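Local coordinates for protein RNA-dependent RNA Polymerase (Bombyx mori cytoplasmic polyhedrosis virus, PDB 6TZ0) that synthesises viral RNA from an RNA template, serving both plus-strand transcription and minus-strand genome replication in a double-stranded RNA virus, at residues I474-R479 and Q486-G491; M812-Y817 and T826-I831. One frame throughout, in Å; residues are numbered along the deposited sequence.

Both contacts are antiparallel beta hairpins, but they hold different sheets. Their centres lie about 44 Å apart, and they do not touch. Contact 1 is the more central, about 19 Å from the centre of the chain, in the central polymerase region. Contact 2 is about 35 Å from that centre. Both are partly buried, but contact 2 has more solvent-exposed residues. Contact 1 adds to its backbone bonds a glutamate–glutamine hydrogen bond, and two arginines that run alongside each other, close to residues that bind UTP. Contact 2 has fewer cross-strand bonds and relies more on leucine, methionine and tyrosine packing. One of its serines lies near R791, a residue that binds ATP.

Contact 1: residues I474-R479 and Q486-G491; sequences IKLVER and QRAISG
E478 and Q486 meet through their polar ends. Q486 NE2 donates to E478 OE1 at 3.1 Å. The E478 chain bends at chi2 (89°), which turns its carboxylate so that the extended Q486 chain brings NE2 in from above the carboxylate plane. The carboxylate and amide planes are 60° apart. NE2 has a second, weak bond to the carbonyl of T347. Beside this pair, R479 and R487 run alongside each other and point the same way. R479 CD is 4.1 Å from R487 CD, and the guanidinium planes are turned by 78°.

Further along, apolar branches pair up. V477 CG1 lies 3.7 Å from I489 CG2. L476 CD2 rests on A488 CB, also at 3.7 Å, and L476 in turn touches T349 and L353 of helix 349-356. The backbones fix this register. K475 and G491 bond each other in both directions, and so do V477 and I489; V477 N reaches I489 O at 2.9 Å. S490 OG bonds outside the hairpin, to P638 O. Strand 474-477 is flanked by strands 489-491 and 620-624.

R485, in the loop between the strands, and D552, near the R487 side chain, bind UTP, though none is bound to this chain here. A beta hairpin carrying arginines beside the nucleotide site is consistent with motif F in the fingers of viral RNA-dependent RNA polymerases.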
# COMPACT_ATOMS: atom_id res chain seq x y z
N ILE A 474 -8.63 -9.70 8.33
CA ILE A 474 -7.74 -8.80 7.61
C ILE A 474 -6.40 -8.77 8.33
O ILE A 474 -6.34 -8.45 9.52
CB ILE A 474 -8.34 -7.40 7.48
CG1 ILE A 474 -9.62 -7.44 6.64
CG2 ILE A 474 -7.34 -6.44 6.87
CD1 ILE A 474 -10.40 -6.16 6.65
N LYS A 475 -5.33 -9.11 7.61
CA LYS A 475 -4.03 -9.28 8.23
C LYS A 475 -3.35 -7.94 8.47
O LYS A 475 -3.68 -6.93 7.85
CB LYS A 475 -3.15 -10.17 7.37
CG LYS A 475 -3.73 -11.54 7.10
CD LYS A 475 -3.91 -12.33 8.38
CE LYS A 475 -2.58 -12.78 8.93
NZ LYS A 475 -2.74 -13.62 10.15
N LEU A 476 -2.39 -7.94 9.38
CA LEU A 476 -1.64 -6.76 9.76
C LEU A 476 -0.15 -7.04 9.55
O LEU A 476 0.35 -8.10 9.95
CB LEU A 476 -1.93 -6.38 11.21
CG LEU A 476 -1.48 -5.04 11.80
CD1 LEU A 476 -2.48 -4.62 12.84
CD2 LEU A 476 -0.10 -5.12 12.44
N VAL A 477 0.55 -6.09 8.94
CA VAL A 477 1.99 -6.21 8.75
C VAL A 477 2.61 -4.83 8.95
O VAL A 477 2.05 -3.81 8.54
CB VAL A 477 2.32 -6.84 7.37
CG1 VAL A 477 1.72 -6.04 6.22
CG2 VAL A 477 3.82 -7.01 7.18
N GLU A 478 3.74 -4.78 9.65
CA GLU A 478 4.29 -3.52 10.10
C GLU A 478 5.26 -2.95 9.06
O GLU A 478 5.50 -3.53 8.00
CB GLU A 478 4.92 -3.72 11.47
CG GLU A 478 5.94 -4.84 11.55
CD GLU A 478 7.32 -4.36 11.22
OE1 GLU A 478 7.52 -3.14 11.27
OE2 GLU A 478 8.20 -5.20 10.90
N ARG A 479 5.83 -1.78 9.37
CA ARG A 479 6.65 -1.04 8.43
C ARG A 479 7.77 -0.35 9.21
O ARG A 479 7.71 -0.21 10.43
CB ARG A 479 5.78 -0.03 7.65
CG ARG A 479 6.44 0.65 6.46
CD ARG A 479 5.49 1.58 5.72
NE ARG A 479 6.21 2.33 4.69
CZ ARG A 479 6.46 1.88 3.47
NH1 ARG A 479 6.05 0.67 3.11
NH2 ARG A 479 7.11 2.64 2.60
N GLN A 486 5.73 3.51 13.47
CA GLN A 486 5.94 2.21 12.86
C GLN A 486 4.96 1.91 11.72
O GLN A 486 5.33 1.20 10.78
CB GLN A 486 5.90 1.11 13.93
CG GLN A 486 6.48 -0.21 13.46
CD GLN A 486 6.52 -1.27 14.54
OE1 GLN A 486 6.04 -1.05 15.65
NE2 GLN A 486 7.09 -2.41 14.22
N ARG A 487 3.74 2.46 11.76
CA ARG A 487 2.81 2.51 10.62
C ARG A 487 2.43 1.10 10.13
O ARG A 487 2.90 0.61 9.10
CB ARG A 487 3.39 3.38 9.50
CG ARG A 487 2.49 3.66 8.30
CD ARG A 487 3.19 4.58 7.32
NE ARG A 487 2.45 4.72 6.07
CZ ARG A 487 1.46 5.59 5.88
NH1 ARG A 487 0.85 5.66 4.70
NH2 ARG A 487 1.09 6.40 6.86
N ALA A 488 1.63 0.42 10.95
CA ALA A 488 1.10 -0.89 10.59
C ALA A 488 0.17 -0.80 9.38
O ALA A 488 -0.85 -0.11 9.41
CB ALA A 488 0.35 -1.48 11.78
N ILE A 489 0.52 -1.53 8.32
CA ILE A 489 -0.24 -1.53 7.07
C ILE A 489 -1.00 -2.85 6.96
O ILE A 489 -0.54 -3.89 7.44
CB ILE A 489 0.68 -1.27 5.86
CG1 ILE A 489 -0.12 -0.90 4.62
CG2 ILE A 489 1.63 -2.41 5.56
CD1 ILE A 489 -0.81 0.40 4.76
N SER A 490 -2.19 -2.81 6.37
CA SER A 490 -3.05 -3.98 6.35
C SER A 490 -2.84 -4.79 5.08
O SER A 490 -2.42 -4.28 4.04
CB SER A 490 -4.52 -3.60 6.45
OG SER A 490 -4.95 -2.94 5.27
N GLY A 491 -3.15 -6.08 5.18
CA GLY A 491 -3.11 -6.97 4.04
C GLY A 491 -4.35 -7.83 4.01
O GLY A 491 -4.77 -8.36 5.04

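Contact 2: residues M812-Y817 and T826-I831; sequences MTLVKY and TLMSLI
L814 turns its CG opposite its own carbonyl carbon (chi1 -72°), and L830 sets its CG between its backbone N and carbonyl carbon (chi1 69°), which lays the two side chains side by side. L814 CG comes to 3.8 Å from L830 CB. The pair belongs to a beta hairpin of strands 813-815 and 827-831, its two segments joined by a loop of eight residues. Strand 827-831 is the middle of a three-stranded antiparallel sheet, with strand 791-795 on its other flank.

Methionines extend the leucine pair. M828 SD lies 3.6 Å from L814 CD2. M812 bends at its last torsion, and its CE comes to 3.9 Å from L830 CD1. Helix 801-808 packs against this face: L808 touches L814, and Y801 and Y805 touch M828. On this face the packing is apolar.

V815 and S829 hold the strands together by paired backbone bonds. V815 N donates to S829 O at 2.6 Å, and S829 N donates to V815 O at 3.0 Å. Their side chains lie on the face away from L814 and L830, with V815 CB and S829 CB 3.8 Å apart. On that face S829 also touches R791, and I831 packs on A31 and N35 of helix 20-35. R791 binds ATP, so this face probably lies beside that site, although no ATP is bound to this chain here.

Toward that loop, Y817 points toward the other strand. Y801 OH is hydrogen-bonded to the backbone N of Y817. The ring reaches L827 with CE2, which is 3.6 Å from L827 CD1. T826 OG1 sits at the ring edge, in the ring plane, 3.8 Å from Y817 CD2.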
# COMPACT_ATOMS: atom_id res chain seq x y z
N MET A 812 45.58 -11.11 -7.08
CA MET A 812 44.82 -10.67 -5.93
C MET A 812 45.55 -11.06 -4.65
O MET A 812 46.58 -11.73 -4.68
CB MET A 812 43.41 -11.27 -5.93
CG MET A 812 42.53 -10.84 -7.07
SD MET A 812 40.89 -11.55 -6.92
CE MET A 812 41.22 -13.25 -7.36
N THR A 813 44.99 -10.64 -3.52
CA THR A 813 45.46 -11.04 -2.21
C THR A 813 44.38 -11.89 -1.55
O THR A 813 43.23 -11.46 -1.45
CB THR A 813 45.79 -9.83 -1.33
OG1 THR A 813 44.59 -9.11 -1.05
CG2 THR A 813 46.76 -8.91 -2.06
N LEU A 814 44.76 -13.09 -1.10
CA LEU A 814 43.81 -14.08 -0.64
C LEU A 814 44.23 -14.57 0.74
O LEU A 814 45.42 -14.76 1.00
CB LEU A 814 43.70 -15.27 -1.61
CG LEU A 814 43.02 -15.11 -2.97
CD1 LEU A 814 43.92 -14.45 -4.01
CD2 LEU A 814 42.52 -16.43 -3.50
N VAL A 815 43.25 -14.77 1.62
CA VAL A 815 43.48 -15.23 2.98
C VAL A 815 43.07 -16.69 3.06
O VAL A 815 41.91 -17.03 2.83
CB VAL A 815 42.72 -14.38 4.01
CG1 VAL A 815 42.91 -14.94 5.40
CG2 VAL A 815 43.17 -12.94 3.94
N LYS A 816 44.02 -17.56 3.39
CA LYS A 816 43.82 -19.00 3.35
C LYS A 816 43.74 -19.58 4.76
O LYS A 816 44.21 -18.98 5.73
CB LYS A 816 44.94 -19.68 2.56
CG LYS A 816 46.30 -19.63 3.22
CD LYS A 816 47.36 -20.15 2.26
CE LYS A 816 47.17 -21.64 1.99
NZ LYS A 816 48.23 -22.19 1.10
N TYR A 817 43.12 -20.75 4.85
CA TYR A 817 42.97 -21.46 6.11
C TYR A 817 43.95 -22.61 6.18
O TYR A 817 44.63 -22.95 5.21
CB TYR A 817 41.53 -21.95 6.29
CG TYR A 817 40.51 -20.86 6.53
CD1 TYR A 817 40.91 -19.57 6.89
CD2 TYR A 817 39.16 -21.12 6.40
CE1 TYR A 817 39.98 -18.57 7.10
CE2 TYR A 817 38.22 -20.13 6.61
CZ TYR A 817 38.64 -18.86 6.96
OH TYR A 817 37.71 -17.87 7.18
N THR A 826 36.61 -26.78 2.48
CA THR A 826 36.74 -25.58 3.30
C THR A 826 36.66 -24.32 2.44
O THR A 826 36.83 -24.35 1.22
CB THR A 826 38.06 -25.58 4.08
OG1 THR A 826 38.11 -24.44 4.94
CG2 THR A 826 39.25 -25.56 3.13
N LEU A 827 36.39 -23.20 3.10
CA LEU A 827 36.13 -21.95 2.40
C LEU A 827 37.36 -21.05 2.42
O LEU A 827 38.08 -20.98 3.42
CB LEU A 827 34.91 -21.25 2.99
CG LEU A 827 34.80 -20.83 4.46
CD1 LEU A 827 35.27 -19.41 4.70
CD2 LEU A 827 33.36 -21.01 4.93
N MET A 828 37.58 -20.37 1.31
CA MET A 828 38.74 -19.51 1.11
C MET A 828 38.30 -18.06 1.12
O MET A 828 37.30 -17.70 0.49
CB MET A 828 39.43 -19.85 -0.21
CG MET A 828 40.77 -19.18 -0.44
SD MET A 828 41.42 -19.57 -2.07
CE MET A 828 41.94 -21.27 -1.88
N SER A 829 39.05 -17.23 1.83
CA SER A 829 38.74 -15.81 1.96
C SER A 829 39.55 -15.03 0.93
O SER A 829 40.79 -15.04 0.97
CB SER A 829 39.05 -15.31 3.37
OG SER A 829 38.80 -13.93 3.50
N LEU A 830 38.87 -14.38 -0.01
CA LEU A 830 39.52 -13.47 -0.93
C LEU A 830 38.93 -12.08 -0.78
O LEU A 830 37.72 -11.92 -0.60
CB LEU A 830 39.42 -13.92 -2.41
CG LEU A 830 38.11 -13.93 -3.21
CD1 LEU A 830 38.42 -13.78 -4.67
CD2 LEU A 830 37.40 -15.25 -3.00
N ILE A 831 39.80 -11.08 -0.83
CA ILE A 831 39.39 -9.68 -0.77
C ILE A 831 39.68 -9.04 -2.12
O ILE A 831 40.75 -9.23 -2.70
CB ILE A 831 40.08 -8.96 0.40
CG1 ILE A 831 41.59 -9.12 0.35
CG2 ILE A 831 39.58 -9.51 1.72
CD1 ILE A 831 42.31 -8.28 1.34